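Local atomic coordinates of putative dioxygenase (PDB entry 2PEB), a protein that binds a zinc ion and is probably a dioxygenase of the Dopa 4,5-dioxygenase family. Residues Ile7-Asp19 against His52-Phe66. Residues are numbered along the deposited sequence; the frame is centred on the assembly and turned at random. Where two conformers were deposited one is given.
Sequences IEIAGFHAHVYFD and HPKGMYQVAFLPNQF. With ZN (zinc ion), chain C.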
loop_
_atom_site.group_PDB
_atom_site.type_symbol
_atom_site.label_atom_id
_atom_site.label_comp_id
_atom_site.label_asym_id
_atom_site.label_seq_id
_atom_site.Cartn_x
_atom_site.Cartn_y
_atom_site.Cartn_z
ATOM N N ILE A 7 3.676 11.769 -12.501
ATOM C CA ILE A 7 2.806 12.817 -13.039
ATOM C C ILE A 7 1.621 12.142 -13.740
ATOM O O ILE A 7 0.503 12.631 -13.712
ATOM C CB ILE A 7 3.539 13.713 -14.051
ATOM C CG1 ILE A 7 2.878 15.099 -14.140
ATOM C CG2 ILE A 7 3.573 13.038 -15.417
ATOM C CD1 ILE A 7 2.927 15.934 -12.865
ATOM N N GLU A 8 1.866 10.978 -14.325
ATOM C CA GLU A 8 0.837 10.280 -15.020
ATOM C C GLU A 8 -0.261 9.806 -14.076
ATOM O O GLU A 8 -1.233 9.263 -14.564
ATOM C CB GLU A 8 1.424 9.098 -15.794
ATOM C CG GLU A 8 1.417 7.761 -15.069
ATOM C CD GLU A 8 2.134 6.688 -15.854
ATOM O OE1 GLU A 8 3.018 7.035 -16.675
ATOM O OE2 GLU A 8 1.813 5.500 -15.654
ATOM N N ILE A 9 -0.120 10.008 -12.755
ATOM C CA ILE A 9 -1.170 9.642 -11.776
ATOM C C ILE A 9 -2.079 10.829 -11.565
ATOM O O ILE A 9 -1.655 11.848 -11.012
ATOM C CB ILE A 9 -0.635 9.193 -10.404
ATOM C CG1 ILE A 9 0.244 7.942 -10.531
ATOM C CG2 ILE A 9 -1.774 8.859 -9.459
ATOM C CD1 ILE A 9 0.917 7.582 -9.166
ATOM N N ALA A 10 -3.309 10.722 -12.054
ATOM C CA ALA A 10 -4.320 11.804 -11.965
ATOM C C ALA A 10 -5.109 11.782 -10.655
ATOM O O ALA A 10 -5.834 12.750 -10.311
ATOM C CB ALA A 10 -5.283 11.689 -13.149
ATOM N N GLY A 11 -5.011 10.680 -9.932
ATOM C CA GLY A 11 -5.797 10.467 -8.747
ATOM C C GLY A 11 -5.706 9.067 -8.280
ATOM O O GLY A 11 -5.017 8.242 -8.877
ATOM N N PHE A 12 -6.412 8.775 -7.194
ATOM C CA PHE A 12 -6.472 7.439 -6.620
ATOM C C PHE A 12 -7.866 7.027 -6.240
ATOM O O PHE A 12 -8.732 7.869 -5.959
ATOM C CB PHE A 12 -5.588 7.294 -5.365
ATOM C CG PHE A 12 -4.158 7.579 -5.621
ATOM C CD1 PHE A 12 -3.677 8.872 -5.522
ATOM C CD2 PHE A 12 -3.274 6.554 -5.922
ATOM C CE1 PHE A 12 -2.340 9.164 -5.765
ATOM C CE2 PHE A 12 -1.925 6.835 -6.186
ATOM C CZ PHE A 12 -1.459 8.153 -6.081
ATOM N N HIS A 13 -8.092 5.721 -6.274
ATOM C CA HIS A 13 -9.238 5.096 -5.617
ATOM C C HIS A 13 -8.793 4.220 -4.507
ATOM O O HIS A 13 -7.822 3.499 -4.644
ATOM C CB HIS A 13 -9.940 4.166 -6.582
ATOM C CG HIS A 13 -10.794 4.844 -7.586
ATOM N ND1 HIS A 13 -11.549 4.134 -8.494
ATOM C CD2 HIS A 13 -11.050 6.155 -7.811
ATOM C CE1 HIS A 13 -12.217 4.991 -9.253
ATOM N NE2 HIS A 13 -11.953 6.221 -8.844
ATOM N N ALA A 14 -9.498 4.267 -3.401
ATOM C CA ALA A 14 -9.549 3.175 -2.423
ATOM C C ALA A 14 -10.865 2.391 -2.574
ATOM O O ALA A 14 -11.933 2.969 -2.683
ATOM C CB ALA A 14 -9.407 3.717 -1.064
ATOM N N HIS A 15 -10.751 1.070 -2.653
ATOM C CA HIS A 15 -11.883 0.127 -2.627
ATOM C C HIS A 15 -11.825 -0.586 -1.268
ATOM O O HIS A 15 -10.858 -1.292 -0.956
ATOM C CB HIS A 15 -11.863 -0.817 -3.844
ATOM C CG HIS A 15 -12.068 -0.085 -5.151
ATOM N ND1 HIS A 15 -13.329 0.106 -5.687
ATOM C CD2 HIS A 15 -11.208 0.517 -6.009
ATOM C CE1 HIS A 15 -13.245 0.816 -6.787
ATOM N NE2 HIS A 15 -11.972 1.035 -7.043
ATOM N N VAL A 16 -12.824 -0.320 -0.433
ATOM C CA VAL A 16 -12.898 -0.861 0.917
ATOM C C VAL A 16 -13.858 -2.017 0.870
ATOM O O VAL A 16 -15.074 -1.845 0.630
ATOM C CB VAL A 16 -13.368 0.215 1.922
ATOM C CG1 VAL A 16 -13.413 -0.361 3.330
ATOM C CG2 VAL A 16 -12.470 1.470 1.882
ATOM N N TYR A 17 -13.313 -3.224 1.011
ATOM C CA TYR A 17 -14.081 -4.441 0.965
ATOM C C TYR A 17 -14.694 -4.783 2.319
ATOM O O TYR A 17 -14.133 -4.479 3.386
ATOM C CB TYR A 17 -13.227 -5.599 0.424
ATOM C CG TYR A 17 -12.715 -5.289 -0.955
ATOM C CD1 TYR A 17 -13.496 -5.556 -2.062
ATOM C CD2 TYR A 17 -11.457 -4.688 -1.166
ATOM C CE1 TYR A 17 -13.075 -5.226 -3.339
ATOM C CE2 TYR A 17 -11.007 -4.379 -2.465
ATOM C CZ TYR A 17 -11.837 -4.665 -3.546
ATOM O OH TYR A 17 -11.481 -4.353 -4.829
ATOM N N PHE A 18 -15.846 -5.431 2.266
ATOM C CA PHE A 18 -16.515 -5.851 3.490
ATOM C C PHE A 18 -17.474 -7.002 3.223
ATOM O O PHE A 18 -17.802 -7.326 2.090
ATOM C CB PHE A 18 -17.275 -4.660 4.113
ATOM C CG PHE A 18 -18.326 -4.104 3.209
ATOM C CD1 PHE A 18 -19.606 -4.649 3.190
ATOM C CD2 PHE A 18 -18.000 -3.091 2.295
ATOM C CE1 PHE A 18 -20.549 -4.185 2.320
ATOM C CE2 PHE A 18 -18.945 -2.638 1.418
ATOM C CZ PHE A 18 -20.208 -3.169 1.428
ATOM N N ASP A 19 -17.940 -7.613 4.301
ATOM C CA ASP A 19 -19.066 -8.549 4.216
ATOM C C ASP A 19 -20.055 -8.173 5.308
ATOM O O ASP A 19 -19.826 -7.203 6.022
ATOM C CB ASP A 19 -18.601 -10.005 4.292
ATOM C CG ASP A 19 -17.804 -10.314 5.531
ATOM O OD1 ASP A 19 -17.928 -9.613 6.542
ATOM O OD2 ASP A 19 -17.032 -11.291 5.496
ATOM N N HIS A 52 -14.572 -6.798 -8.778
ATOM C CA HIS A 52 -14.492 -6.940 -7.299
ATOM C C HIS A 52 -15.082 -8.229 -6.782
ATOM O O HIS A 52 -16.229 -8.576 -7.128
ATOM C CB HIS A 52 -15.182 -5.777 -6.622
ATOM C CG HIS A 52 -14.621 -4.478 -7.056
ATOM N ND1 HIS A 52 -13.359 -4.056 -6.685
ATOM C CD2 HIS A 52 -15.107 -3.541 -7.898
ATOM C CE1 HIS A 52 -13.103 -2.902 -7.277
ATOM N NE2 HIS A 52 -14.146 -2.570 -8.014
ATOM N N PRO A 53 -14.306 -8.954 -5.944
ATOM C CA PRO A 53 -14.776 -10.252 -5.492
ATOM C C PRO A 53 -15.553 -10.289 -4.186
ATOM O O PRO A 53 -15.840 -11.376 -3.678
ATOM C CB PRO A 53 -13.461 -11.015 -5.315
ATOM C CG PRO A 53 -12.571 -10.060 -4.820
ATOM C CD PRO A 53 -12.929 -8.728 -5.451
ATOM N N LYS A 54 -15.894 -9.103 -3.678
ATOM C CA LYS A 54 -16.527 -8.949 -2.394
ATOM C C LYS A 54 -17.262 -7.600 -2.433
ATOM O O LYS A 54 -16.905 -6.739 -3.211
ATOM C CB LYS A 54 -15.433 -8.979 -1.310
ATOM C CG LYS A 54 -15.935 -9.153 0.085
ATOM C CD LYS A 54 -14.788 -9.308 1.105
ATOM C CE LYS A 54 -14.178 -10.712 1.116
ATOM N NZ LYS A 54 -13.442 -10.988 2.396
ATOM N N GLY A 55 -18.287 -7.442 -1.630
ATOM C CA GLY A 55 -18.880 -6.136 -1.471
ATOM C C GLY A 55 -17.832 -5.079 -1.130
ATOM O O GLY A 55 -16.815 -5.362 -0.478
HETATM N N MSE A 56 -18.077 -3.865 -1.608
HETATM C CA MSE A 56 -17.133 -2.760 -1.412
HETATM C C MSE A 56 -17.810 -1.451 -1.614
HETATM O O MSE A 56 -18.963 -1.405 -2.051
HETATM C CB MSE A 56 -15.855 -2.837 -2.307
HETATM C CG MSE A 56 -16.110 -2.795 -3.826
HETATM SE SE MSE A 56 -16.209 -0.990 -4.459
HETATM C CE MSE A 56 -17.043 -1.245 -6.201
ATOM N N TYR A 57 -17.115 -0.409 -1.215
ATOM C CA TYR A 57 -17.419 0.943 -1.643
ATOM C C TYR A 57 -16.146 1.632 -2.122
ATOM O O TYR A 57 -15.035 1.251 -1.747
ATOM C CB TYR A 57 -18.168 1.742 -0.559
ATOM C CG TYR A 57 -17.387 1.958 0.699
ATOM C CD1 TYR A 57 -16.382 2.910 0.750
ATOM C CD2 TYR A 57 -17.655 1.218 1.836
ATOM C CE1 TYR A 57 -15.635 3.111 1.904
ATOM C CE2 TYR A 57 -16.929 1.430 3.025
ATOM C CZ TYR A 57 -15.926 2.361 3.035
ATOM O OH TYR A 57 -15.224 2.603 4.182
ATOM N N GLN A 58 -16.334 2.622 -2.988
ATOM C CA GLN A 58 -15.235 3.337 -3.624
ATOM C C GLN A 58 -15.048 4.677 -2.928
ATOM O O GLN A 58 -16.013 5.324 -2.528
ATOM C CB GLN A 58 -15.566 3.561 -5.107
ATOM C CG GLN A 58 -14.701 4.573 -5.812
ATOM C CD GLN A 58 -14.994 4.680 -7.302
ATOM O OE1 GLN A 58 -14.992 3.674 -8.036
ATOM N NE2 GLN A 58 -15.217 5.902 -7.759
ATOM N N VAL A 59 -13.795 5.070 -2.798
ATOM C CA VAL A 59 -13.417 6.374 -2.317
ATOM C C VAL A 59 -12.410 6.926 -3.333
ATOM O O VAL A 59 -11.353 6.305 -3.514
ATOM C CB VAL A 59 -12.678 6.261 -0.969
ATOM C CG1 VAL A 59 -12.454 7.646 -0.339
ATOM C CG2 VAL A 59 -13.451 5.359 0.005
ATOM N N ALA A 60 -12.705 8.049 -3.969
ATOM C CA ALA A 60 -11.822 8.734 -4.923
ATOM C C ALA A 60 -11.204 9.970 -4.306
ATOM O O ALA A 60 -11.863 10.698 -3.595
ATOM C CB ALA A 60 -12.563 9.127 -6.229
ATOM N N PHE A 61 -9.946 10.246 -4.661
ATOM C CA PHE A 61 -9.280 11.468 -4.237
ATOM C C PHE A 61 -8.198 11.870 -5.216
ATOM O O PHE A 61 -7.640 11.029 -5.945
ATOM C CB PHE A 61 -8.701 11.362 -2.839
ATOM C CG PHE A 61 -7.946 10.096 -2.570
ATOM C CD1 PHE A 61 -8.629 8.925 -2.183
ATOM C CD2 PHE A 61 -6.581 10.043 -2.627
ATOM C CE1 PHE A 61 -7.965 7.756 -1.928
ATOM C CE2 PHE A 61 -5.899 8.827 -2.328
ATOM C CZ PHE A 61 -6.590 7.711 -1.984
ATOM N N LEU A 62 -7.905 13.155 -5.211
ATOM C CA LEU A 62 -6.773 13.709 -5.975
ATOM C C LEU A 62 -5.436 13.323 -5.333
ATOM O O LEU A 62 -5.401 12.930 -4.182
ATOM C CB LEU A 62 -6.877 15.221 -6.082
ATOM C CG LEU A 62 -8.024 15.727 -6.972
ATOM C CD1 LEU A 62 -8.136 17.231 -6.867
ATOM C CD2 LEU A 62 -7.794 15.285 -8.440
ATOM N N PRO A 63 -4.342 13.403 -6.105
ATOM C CA PRO A 63 -3.044 13.006 -5.562
ATOM C C PRO A 63 -2.638 13.697 -4.266
ATOM O O PRO A 63 -1.960 13.035 -3.440
ATOM C CB PRO A 63 -2.092 13.287 -6.709
ATOM C CG PRO A 63 -2.940 13.051 -7.918
ATOM C CD PRO A 63 -4.229 13.760 -7.524
ATOM N N ASN A 64 -3.051 14.957 -4.062
ATOM C CA ASN A 64 -2.730 15.691 -2.822
ATOM C C ASN A 64 -3.358 15.135 -1.510
ATOM O O ASN A 64 -3.052 15.611 -0.418
ATOM C CB ASN A 64 -2.909 17.190 -2.971
ATOM C CG ASN A 64 -4.350 17.640 -2.938
ATOM O OD1 ASN A 64 -5.263 16.905 -2.618
ATOM N ND2 ASN A 64 -4.540 18.919 -3.222
ATOM N N GLN A 65 -4.216 14.134 -1.611
ATOM C CA GLN A 65 -4.753 13.446 -0.450
ATOM C C GLN A 65 -4.110 12.099 -0.139
ATOM O O GLN A 65 -4.441 11.476 0.864
ATOM C CB GLN A 65 -6.256 13.248 -0.684
ATOM C CG GLN A 65 -7.045 14.529 -0.823
ATOM C CD GLN A 65 -6.961 15.443 0.383
ATOM O OE1 GLN A 65 -7.477 15.112 1.479
ATOM N NE2 GLN A 65 -6.298 16.566 0.213
ATOM N N PHE A 66 -3.185 11.644 -0.991
ATOM C CA PHE A 66 -2.626 10.320 -0.893
ATOM C C PHE A 66 -1.930 10.165 0.447
ATOM O O PHE A 66 -2.199 9.176 1.175
ATOM C CB PHE A 66 -1.712 10.011 -2.095
ATOM C CG PHE A 66 -1.135 8.677 -2.062
ATOM C CD1 PHE A 66 -1.796 7.593 -2.627
ATOM C CD2 PHE A 66 0.105 8.465 -1.457
ATOM C CE1 PHE A 66 -1.251 6.342 -2.595
ATOM C CE2 PHE A 66 0.646 7.205 -1.423
ATOM C CZ PHE A 66 -0.032 6.124 -1.979
HETATM ZN ZN ZN C . -11.368 2.067 -8.499
HETATM O O HOH W 1 -18.898 -9.264 0.570
#
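Tyr17 OH and His52 ND1 lie 2.7 Å apart in a hydrogen bond that either may donate, the hydroxyl meeting the imidazole at its edge, in the ring plane. With ND1 so held, His52 lays CE1 over one face of the His15 ring, 3.4 Å from His15 ND1, while the selenium of selenomethionine Met56 meets the edge of that ring. Flanked in this way, the His15 ring would be limited in how far it can turn: His15 NE2 binds zinc at 1.9 Å and His13 ND1 at 2.1 Å, with His85 as the third histidine. Gln58, extended with CG anti to its backbone N (chi1 165°), sets its amide over the His13 ring, planes 31° apart. Beneath these side chains, strands 11-18 and 55-61 run antiparallel, and paired backbone bonds join Phe12 with Phe61, Ala14 with Val59 and Val16 with Tyr57. The other face of the sheet is largely apolar: Val16 CB sits over the Tyr57 ring in a CH-pi contact, and small Ala14 fits beside Val59. Phe12 turns CG beside its own backbone N (chi1 -59°), bringing its ring under Phe66 CD1, 3.4 Å above the plane and over the centre, while its CB meets Phe61 CE2. A serine in place of Phe12 would probably open a gap against Phe66, leaving that ring freer to turn near the second subunit, whose own Phe66 it meets. Alternation along the two strands thus divides the chemistry, with the zinc-binding His13 and His15 on one face and mostly apolar packing on the other, consistent with a metal-dependent oxygenase site built upon a sheet.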